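Local structure of TetR family transcriptional regulator (Streptomyces coelicolor, 6SRN) at residues H69-S72 / K73-A77; A79-E82 / E83-A86; G126-L129 / Q130-R133. The protein probably binds DNA as a TetR-family transcriptional regulator, and holds a furan carboxylic acid hormone in a ligand pocket. One frame throughout, in Å; residues are numbered along the deposited sequence.

Contact 1 (H69-S72 / K73-A77); sequences HFPS and KESLA
S72 and S75 meet at the start of helix 73-86, where S72 is the N-cap, just after the predicted helix-turn-helix motif of this TetR-family protein. Three hydrogen bonds tie the turn. The capping bond runs from S75 N to S72 OG (3.1 Å) and is nearly straight, 166° at the hydrogen; a first torsion of 61°, which sets the hydroxyl between backbone N and carbonyl carbon, swings it over the first turn of the helix. S72 O takes two donors, S75 OG at 2.9 Å and L76 N at 3.1 Å, so side chain and backbone of S72 both bind the first turn. The extended chain of K73 brings NZ to A50 O and makes a cation-pi contact with Y47. Van der Waals contacts surround the serine bonds: P71 CD lies 3.4 Å from S75 OG, and the carboxylate of E74 folds back until OE1 is 3.3 Å from S72 CB. The apolar contact joins two buried side chains, F70 and L76, which cross at about a right angle. F70 also packs on I34 of helix 31-49. A CH-pi contact places L76 CD1 over one face of the F70 ring, 3.7 Å from its centroid.

Contact 2 (A79-E82 / E83-A86); sequences AVVE and EHYA. With LUB (4-(Hydroxymethyl)-2-propylfuran-3-carboxylic acid), chain B.
Y85 and V81 stand one turn apart on helix 73-86, their side chains side by side and pointing the same way, and Y85 carries the contact from the helix into the ligand pocket. Its CB lies 3.7 Å from E82 O. With CG anti to the carbonyl carbon (chi1 -64°), the ring runs back along V81: CD2 comes to 3.4 Å from V81 O, and CE2 packs on V81 CG1 at 3.6 Å. The opposite edge belongs to the ligand, 4-(hydroxymethyl)-2-propylfuran-3-carboxylic acid, whose carboxylate carbon C9 sits in the ring plane beside CE1. At the tip, Y85 OH donates to carboxylate oxygen O10 of the ligand over 2.6 Å, and also bonds to Q130 NE2.

H84, another pocket residue, covers part of one face of the Y85 ring with its CE1. Its ND1 donates to V81 O at 2.8 Å, almost straight (171°) and on a lone pair in the carbonyl plane, while the weak Y85 N bond reaches the same oxygen. The imidazole is thus pinned to its own helix, with NE2 turned to the hydroxymethyl carbon C12 of the ligand, 3.9 Å away. ND1, as donor, carries a proton. The short phenol-to-carboxylate bond sits on a helix that starts beside the predicted DNA-binding motif, consistent with a route by which ligand binding could be felt there.

Contact 3 (G126-L129 / Q130-R133); sequences GARL and QSER
R128 O is gripped by two donors at the end of helix 121-131: S131 OG at 2.7 Å and E132 N at 3.2 Å. The hydroxyl folds back over its own helix and comes in with a C=O...O angle of 131°, whereas the amide approaches closer to the line of the carbonyl. E132 is the first residue to leave helical backbone angles, and its N also makes a weak bond to L129 O, so the last turn is held by a mixture of bonds as it unwinds. Further back the pattern is regular, with Q130 N bonded to G126 O and S131 N to A127 O.

Facing helix 31-49, a salt bridge joins R128 and E132, one turn apart. R128 NE points at E132 OE2 over 3.0 Å with a nearly straight N-H (176°). The oxygen lies in the guanidinium plane, at its edge, but the donor reaches it from above the carboxylate plane, the two planes being 86° apart. The arginine chain, extended from CG to NE, crosses the acid at a slant, its CG 3.5 Å from E132 OE2. Each group has a second partner on helix 31-49: R128 NH1 bonds to A43 O, and E132 OE1 accepts from Y47 N.

The Q130 chain bends beyond CG, an atom 3.3 Å from G126 O, and sends its amide toward the ligand pocket, where NE2 bonds to P141 O. L129 packs between helices 31-49 and 73-86, against F42, Y47, A77, V80 and V81, while R133 NH1 reaches N190 O of the second subunit, so this helix end meets helices 31-49 and 73-86 and the second subunit.

Contacts 1 and 2 lie in series on helix 73-86, and contact 3 ends helix 121-131, which packs against it. The centre of contact 1 lies about 20 Å from the centre of the chain, those of contacts 2 and 3 about 8 and 11 Å. Of the touching residues, only F70 and L76 are buried in contact 1, but half are in contacts 2 and 3; E82 and A86 are the exposed ones of contact 2. The chemistry follows position: serine capping at a helix start, aromatic and imidazole groups facing the ligand, then a salt bridge and serine hydroxyl near the second subunit. F70 CE1 touches A79 CB at 3.5 Å, joining contacts 1 and 2, while contacts 2 and 3 meet at the pocket.

Contact 1 (H69-S72 / K73-A77)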
ATOM      1  N   HIS A  69       5.513  30.545 -10.228  1.00 12.99           N
ATOM      2  CA  HIS A  69       6.235  29.522  -9.461  1.00 13.55           C
ATOM      3  C   HIS A  69       6.038  28.112 -10.000  1.00 13.92           C
ATOM      4  O   HIS A  69       7.003  27.317 -10.043  1.00 13.50           O
ATOM      5  CB  HIS A  69       5.751  29.571  -8.041  1.00 13.83           C
ATOM      6  CG  HIS A  69       6.028  30.861  -7.332  1.00 14.65           C
ATOM      7  ND1 HIS A  69       7.212  31.086  -6.661  1.00 16.72           N
ATOM      8  CD2 HIS A  69       5.271  31.973  -7.141  1.00 15.03           C
ATOM      9  CE1 HIS A  69       7.181  32.291  -6.114  1.00 17.09           C
ATOM     10  NE2 HIS A  69       6.012  32.843  -6.370  1.00 16.38           N
ATOM     11  N   PHE A  70       4.799  27.803 -10.411  1.00 12.76           N
ATOM     12  CA  PHE A  70       4.425  26.457 -10.890  1.00 13.17           C
ATOM     13  C   PHE A  70       3.545  26.611 -12.106  1.00 12.78           C
ATOM     14  O   PHE A  70       2.358  26.912 -11.990  1.00 12.04           O
ATOM     15  CB  PHE A  70       3.632  25.678  -9.798  1.00 13.19           C
ATOM     16  CG  PHE A  70       4.306  25.640  -8.473  1.00 13.77           C
ATOM     17  CD1 PHE A  70       5.308  24.716  -8.236  1.00 15.63           C
ATOM     18  CD2 PHE A  70       3.933  26.526  -7.473  1.00 13.94           C
ATOM     19  CE1 PHE A  70       5.936  24.668  -7.011  1.00 15.77           C
ATOM     20  CE2 PHE A  70       4.586  26.495  -6.248  1.00 14.49           C
ATOM     21  CZ  PHE A  70       5.594  25.577  -6.035  1.00 15.47           C
ATOM     22  N   PRO A  71       4.115  26.394 -13.301  1.00 12.12           N
ATOM     23  CA  PRO A  71       3.373  26.753 -14.519  1.00 12.78           C
ATOM     24  C   PRO A  71       2.126  25.937 -14.843  1.00 10.83           C
ATOM     25  O   PRO A  71       1.372  26.323 -15.726  1.00 11.20           O
ATOM     26  CB  PRO A  71       4.424  26.606 -15.641  1.00 13.56           C
ATOM     27  CG  PRO A  71       5.543  25.854 -15.068  1.00 13.71           C
ATOM     28  CD  PRO A  71       5.525  26.032 -13.576  1.00 12.79           C
ATOM     29  N   SER A  72       1.894  24.827 -14.175  1.00 10.01           N
ATOM     30  CA  SER A  72       0.704  24.047 -14.368  1.00 10.12           C
ATOM     31  C   SER A  72       0.372  23.295 -13.107  1.00  9.69           C
ATOM     32  O   SER A  72       1.197  23.118 -12.217  1.00 10.22           O
ATOM     33  CB  SER A  72       0.937  23.037 -15.480  1.00 10.62           C
ATOM     34  OG  SER A  72       2.017  22.172 -15.062  1.00 12.48           O
ATOM     35  N   LYS A  73      -0.842  22.782 -13.069  1.00 10.09           N
ATOM     36  CA  LYS A  73      -1.249  21.897 -11.991  1.00 10.12           C
ATOM     37  C   LYS A  73      -0.350  20.668 -11.888  1.00  9.47           C
ATOM     38  O   LYS A  73      -0.012  20.214 -10.806  1.00  9.42           O
ATOM     39  CB  LYS A  73      -2.689  21.512 -12.216  1.00 11.59           C
ATOM     40  CG  LYS A  73      -3.326  20.761 -11.116  1.00 12.37           C
ATOM     41  CD  LYS A  73      -4.728  20.442 -11.615  1.00 13.65           C
ATOM     42  CE  LYS A  73      -5.375  19.420 -10.795  1.00 14.38           C
ATOM     43  NZ  LYS A  73      -6.763  19.208 -11.281  1.00 12.93           N
ATOM     44  N   GLU A  74       0.117  20.175 -13.036  1.00  9.41           N
ATOM     45  CA  GLU A  74       1.016  19.049 -13.055  1.00  9.84           C
ATOM     46  C   GLU A  74       2.330  19.325 -12.338  1.00  9.31           C
ATOM     47  O   GLU A  74       2.783  18.546 -11.513  1.00  8.21           O
ATOM     48  CB  GLU A  74       1.324  18.666 -14.510  1.00 10.75           C
ATOM     49  CG  GLU A  74       0.166  18.092 -15.291  1.00 12.05           C
ATOM     50  CD  GLU A  74      -0.796  19.086 -16.018  1.00 13.72           C
ATOM     51  OE1 GLU A  74      -0.921  20.269 -15.655  1.00 15.13           O
ATOM     52  OE2 GLU A  74      -1.496  18.639 -16.957  1.00 17.52           O
ATOM     53  N   SER A  75       2.949  20.469 -12.658  1.00  9.56           N
ATOM     54  CA  SER A  75       4.225  20.849 -12.048  1.00 10.63           C
ATOM     55  C   SER A  75       4.022  21.117 -10.559  1.00  9.83           C
ATOM     56  O   SER A  75       4.905  20.886  -9.760  1.00  8.68           O
ATOM     57  CB  SER A  75       4.824  22.051 -12.800  1.00 12.36           C
ATOM     58  OG  SER A  75       4.060  23.188 -12.579  1.00 14.38           O
ATOM     59  N   LEU A  76       2.855  21.577 -10.157  1.00  9.38           N
ATOM     60  CA  LEU A  76       2.568  21.779  -8.740  1.00  9.76           C
ATOM     61  C   LEU A  76       2.495  20.442  -8.000  1.00  9.01           C
ATOM     62  O   LEU A  76       3.122  20.266  -6.968  1.00  8.35           O
ATOM     63  CB  LEU A  76       1.257  22.592  -8.637  1.00 10.86           C
ATOM     64  CG  LEU A  76       0.777  22.990  -7.250  1.00 11.94           C
ATOM     65  CD1 LEU A  76       1.757  23.854  -6.471  1.00 12.77           C
ATOM     66  CD2 LEU A  76      -0.573  23.703  -7.375  1.00 12.24           C
ATOM     67  N   ALA A  77       1.803  19.478  -8.610  1.00  8.25           N
ATOM     68  CA  ALA A  77       1.753  18.138  -8.067  1.00  8.50           C
ATOM     69  C   ALA A  77       3.157  17.487  -7.963  1.00  8.33           C
ATOM     70  O   ALA A  77       3.503  16.869  -6.972  1.00  7.63           O
ATOM     71  CB  ALA A  77       0.771  17.275  -8.842  1.00  8.58           C
TER

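Contact 2 (A79-E82 / E83-A86)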
ATOM      1  N   ALA A  79       5.976  19.088  -7.645  1.00  7.36           N
ATOM      2  CA  ALA A  79       6.748  19.728  -6.583  1.00  7.88           C
ATOM      3  C   ALA A  79       6.351  19.219  -5.180  1.00  7.78           C
ATOM      4  O   ALA A  79       7.186  19.074  -4.329  1.00  8.00           O
ATOM      5  CB  ALA A  79       6.601  21.231  -6.661  1.00  8.03           C
ATOM      6  N   VAL A  80       5.062  19.002  -4.967  1.00  8.10           N
ATOM      7  CA  VAL A  80       4.571  18.469  -3.704  1.00  8.19           C
ATOM      8  C   VAL A  80       5.156  17.082  -3.461  1.00  8.06           C
ATOM      9  O   VAL A  80       5.711  16.807  -2.409  1.00  7.70           O
ATOM     10  CB  VAL A  80       3.022  18.410  -3.687  1.00  8.83           C
ATOM     11  CG1 VAL A  80       2.513  17.604  -2.484  1.00  8.67           C
ATOM     12  CG2 VAL A  80       2.466  19.827  -3.654  1.00  9.52           C
ATOM     13  N   VAL A  81       5.062  16.197  -4.441  1.00  7.61           N
ATOM     14  CA  VAL A  81       5.612  14.843  -4.252  1.00  7.71           C
ATOM     15  C   VAL A  81       7.124  14.880  -4.033  1.00  7.71           C
ATOM     16  O   VAL A  81       7.666  14.242  -3.140  1.00  7.89           O
ATOM     17  CB  VAL A  81       5.242  13.928  -5.436  1.00  8.00           C
ATOM     18  CG1 VAL A  81       5.909  12.580  -5.302  1.00  8.22           C
ATOM     19  CG2 VAL A  81       3.755  13.755  -5.502  1.00  8.34           C
ATOM     20  N   GLU A  82       7.821  15.657  -4.839  1.00  8.46           N
ATOM     21  CA  GLU A  82       9.287  15.754  -4.673  1.00  9.46           C
ATOM     22  C   GLU A  82       9.638  16.258  -3.274  1.00  9.67           C
ATOM     23  O   GLU A  82      10.582  15.776  -2.631  1.00  9.71           O
ATOM     24  CB  GLU A  82       9.922  16.678  -5.715  1.00 10.54           C
ATOM     25  CG  GLU A  82       9.986  16.146  -7.096  1.00 12.07           C
ATOM     26  CD  GLU A  82      10.624  17.218  -7.984  1.00 12.98           C
ATOM     27  OE1 GLU A  82      10.514  18.454  -7.747  1.00 14.46           O
ATOM     28  OE2 GLU A  82      11.308  16.811  -8.873  1.00 15.88           O
ATOM     29  N   GLU A  83       8.901  17.231  -2.761  1.00  9.04           N
ATOM     30  CA  GLU A  83       9.224  17.792  -1.480  1.00  9.79           C
ATOM     31  C   GLU A  83       9.021  16.768  -0.375  1.00 10.39           C
ATOM     32  O   GLU A  83       9.796  16.718   0.576  1.00 10.27           O
ATOM     33  CB  GLU A  83       8.364  19.035  -1.243  1.00 10.79           C
ATOM     34  CG  GLU A  83       8.373  19.548   0.168  1.00 11.91           C
ATOM     35  CD  GLU A  83       9.755  19.775   0.699  1.00 13.55           C
ATOM     36  OE1 GLU A  83      10.639  20.159  -0.092  1.00 14.90           O
ATOM     37  OE2 GLU A  83       9.942  19.591   1.930  1.00 15.28           O
ATOM     38  N   HIS A  84       7.967  15.969  -0.487  1.00  8.64           N
ATOM     39  CA  HIS A  84       7.676  15.009   0.600  1.00  8.74           C
ATOM     40  C   HIS A  84       8.740  13.911   0.656  1.00  9.45           C
ATOM     41  O   HIS A  84       8.866  13.248   1.685  1.00  9.43           O
ATOM     42  CB  HIS A  84       6.211  14.532   0.497  1.00  8.66           C
ATOM     43  CG  HIS A  84       5.973  13.124   0.029  1.00  8.17           C
ATOM     44  ND1 HIS A  84       6.242  12.683  -1.253  1.00  8.25           N
ATOM     45  CD2 HIS A  84       5.396  12.081   0.651  1.00  9.02           C
ATOM     46  CE1 HIS A  84       5.872  11.428  -1.382  1.00  8.55           C
ATOM     47  NE2 HIS A  84       5.333  11.041  -0.244  1.00  9.16           N
ATOM     48  N   TYR A  85       9.536  13.755  -0.395  1.00  9.12           N
ATOM     49  CA  TYR A  85      10.749  12.904  -0.362  1.00  9.49           C
ATOM     50  C   TYR A  85      12.027  13.635   0.019  1.00 10.74           C
ATOM     51  O   TYR A  85      12.854  13.118   0.819  1.00 10.98           O
ATOM     52  CB  TYR A  85      10.976  12.194  -1.688  1.00  9.04           C
ATOM     53  CG  TYR A  85       9.937  11.227  -2.086  1.00  8.70           C
ATOM     54  CD1 TYR A  85       9.532  10.170  -1.254  1.00  8.41           C
ATOM     55  CD2 TYR A  85       9.346  11.316  -3.349  1.00  9.13           C
ATOM     56  CE1 TYR A  85       8.555   9.283  -1.657  1.00  8.84           C
ATOM     57  CE2 TYR A  85       8.385  10.414  -3.750  1.00  8.66           C
ATOM     58  CZ  TYR A  85       7.991   9.374  -2.921  1.00  8.74           C
ATOM     59  OH  TYR A  85       6.993   8.522  -3.351  1.00  9.47           O
ATOM     60  N   ALA A  86      12.223  14.830  -0.523  1.00 11.10           N
ATOM     61  CA  ALA A  86      13.514  15.503  -0.440  1.00 10.88           C
ATOM     62  C   ALA A  86      13.845  15.969   0.949  1.00 10.67           C
ATOM     63  O   ALA A  86      15.017  16.231   1.250  1.00 11.89           O
ATOM     64  CB  ALA A  86      13.553  16.680  -1.397  1.00 11.33           C
TER
HETATM   65  C2  LUB B 301       6.115   5.676   1.603  1.00 12.61           C
HETATM   66  C4  LUB B 301       4.778   6.621   0.077  1.00 12.42           C
HETATM   67  C5  LUB B 301       4.070   6.482   1.202  1.00 12.05           C
HETATM   68  C6  LUB B 301       7.106   4.846   2.311  1.00 12.74           C
HETATM   69  O11 LUB B 301       8.301   5.693  -0.305  1.00 13.84           O
HETATM   70  C9  LUB B 301       7.153   6.023  -0.700  1.00 12.38           C
HETATM   71  O10 LUB B 301       6.916   6.288  -1.934  1.00 14.02           O
HETATM   72  C3  LUB B 301       6.036   6.070   0.222  1.00 13.01           C
HETATM   73  C12 LUB B 301       4.213   7.412  -1.093  1.00 13.42           C
HETATM   74  O13 LUB B 301       4.324   6.614  -2.295  1.00 15.11           O
HETATM   75  O1  LUB B 301       4.831   5.773   2.147  1.00 11.63           O
HETATM   76  C7  LUB B 301       7.749   5.720   3.396  1.00 13.67           C
HETATM   77  C8  LUB B 301       8.831   4.992   4.153  1.00 14.37           C

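Contact 3 (G126-L129 / Q130-R133)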
ATOM      1  N   GLY A 126       1.586  14.145  -0.735  1.00  6.84           N
ATOM      2  CA  GLY A 126       2.543  13.333  -1.505  1.00  7.28           C
ATOM      3  C   GLY A 126       2.047  11.922  -1.654  1.00  7.71           C
ATOM      4  O   GLY A 126       2.068  11.365  -2.746  1.00  7.34           O
ATOM      5  N   ALA A 127       1.580  11.344  -0.564  1.00  7.88           N
ATOM      6  CA  ALA A 127       1.060   9.988  -0.588  1.00  8.43           C
ATOM      7  C   ALA A 127      -0.204   9.885  -1.426  1.00  9.19           C
ATOM      8  O   ALA A 127      -0.366   8.966  -2.258  1.00 10.43           O
ATOM      9  CB  ALA A 127       0.812   9.439   0.825  1.00  9.04           C
ATOM     10  N   ARG A 128      -1.125  10.839  -1.280  1.00  8.82           N
ATOM     11  CA  ARG A 128      -2.337  10.757  -2.058  1.00  9.60           C
ATOM     12  C   ARG A 128      -2.075  10.901  -3.535  1.00 10.48           C
ATOM     13  O   ARG A 128      -2.667  10.174  -4.341  1.00 12.75           O
ATOM     14  CB  ARG A 128      -3.362  11.800  -1.605  1.00  9.76           C
ATOM     15  CG  ARG A 128      -4.674  11.679  -2.368  1.00 10.88           C
ATOM     16  CD  ARG A 128      -5.821  12.323  -1.640  1.00 11.40           C
ATOM     17  NE  ARG A 128      -7.067  12.107  -2.393  1.00 11.77           N
ATOM     18  CZ  ARG A 128      -8.274  12.465  -1.948  1.00 12.01           C
ATOM     19  NH1 ARG A 128      -8.401  13.077  -0.798  1.00 12.34           N
ATOM     20  NH2 ARG A 128      -9.367  12.194  -2.673  1.00 14.81           N
ATOM     21  N   LEU A 129      -1.211  11.835  -3.928  1.00  9.33           N
ATOM     22  CA  LEU A 129      -0.869  11.979  -5.351  1.00 10.13           C
ATOM     23  C   LEU A 129      -0.236  10.697  -5.902  1.00 11.20           C
ATOM     24  O   LEU A 129      -0.604  10.253  -7.010  1.00 12.32           O
ATOM     25  CB  LEU A 129       0.029  13.187  -5.532  1.00  9.93           C
ATOM     26  CG  LEU A 129      -0.626  14.529  -5.202  1.00  9.83           C
ATOM     27  CD1 LEU A 129       0.413  15.622  -5.077  1.00  9.22           C
ATOM     28  CD2 LEU A 129      -1.656  14.894  -6.241  1.00 10.22           C
ATOM     29  N   GLN A 130       0.671  10.085  -5.154  1.00 11.42           N
ATOM     30  CA  GLN A 130       1.264   8.785  -5.572  1.00 12.28           C
ATOM     31  C   GLN A 130       0.230   7.645  -5.604  1.00 16.50           C
ATOM     32  O   GLN A 130       0.347   6.700  -6.414  1.00 18.48           O
ATOM     33  CB  GLN A 130       2.409   8.376  -4.684  1.00 11.08           C
ATOM     34  CG  GLN A 130       3.615   9.274  -4.767  1.00  9.87           C
ATOM     35  CD  GLN A 130       4.373   9.138  -6.067  1.00  9.51           C
ATOM     36  OE1 GLN A 130       3.783   9.213  -7.147  1.00 11.04           O
ATOM     37  NE2 GLN A 130       5.664   8.983  -5.972  1.00  9.03           N
ATOM     38  N   SER A 131      -0.776   7.710  -4.738  1.00 18.50           N
ATOM     39  CA  SER A 131      -1.833   6.683  -4.735  1.00 21.72           C
ATOM     40  C   SER A 131      -2.605   6.721  -6.016  1.00 21.81           C
ATOM     41  O   SER A 131      -3.124   5.677  -6.470  1.00 24.88           O
ATOM     42  CB  SER A 131      -2.846   6.900  -3.591  1.00 22.19           C
ATOM     43  OG  SER A 131      -3.920   7.757  -4.025  1.00 25.33           O
ATOM     44  N   GLU A 132      -2.742   7.932  -6.568  1.00 19.18           N
ATOM     45  CA  GLU A 132      -3.498   8.265  -7.728  1.00 21.55           C
ATOM     46  C   GLU A 132      -2.635   8.206  -8.978  1.00 19.86           C
ATOM     47  O   GLU A 132      -3.104   8.498 -10.029  1.00 18.73           O
ATOM     48  CB  GLU A 132      -4.154   9.656  -7.577  1.00 22.41           C
ATOM     49  CG  GLU A 132      -5.003   9.687  -6.294  1.00 22.16           C
ATOM     50  CD  GLU A 132      -5.876  10.895  -6.066  1.00 21.88           C
ATOM     51  OE1 GLU A 132      -5.677  11.897  -6.794  1.00 21.78           O
ATOM     52  OE2 GLU A 132      -6.740  10.821  -5.104  1.00 21.17           O
ATOM     53  N   ARG A 133      -1.388   7.746  -8.879  1.00 17.15           N
ATOM     54  CA  ARG A 133      -0.471   7.900 -10.019  1.00 16.68           C
ATOM     55  C   ARG A 133      -0.935   7.282 -11.337  1.00 18.30           C
ATOM     56  O   ARG A 133      -0.612   7.810 -12.369  1.00 17.96           O
ATOM     57  CB  ARG A 133       0.936   7.369  -9.738  1.00 15.89           C
ATOM     58  CG  ARG A 133       0.984   5.869  -9.475  1.00 14.53           C
ATOM     59  CD  ARG A 133       2.255   5.437  -8.780  1.00 14.55           C
ATOM     60  NE  ARG A 133       3.452   5.594  -9.595  1.00 14.79           N
ATOM     61  CZ  ARG A 133       4.041   4.652 -10.333  1.00 14.59           C
ATOM     62  NH1 ARG A 133       3.559   3.401 -10.435  1.00 14.22           N
ATOM     63  NH2 ARG A 133       5.158   4.947 -10.955  1.00 14.21           N
TER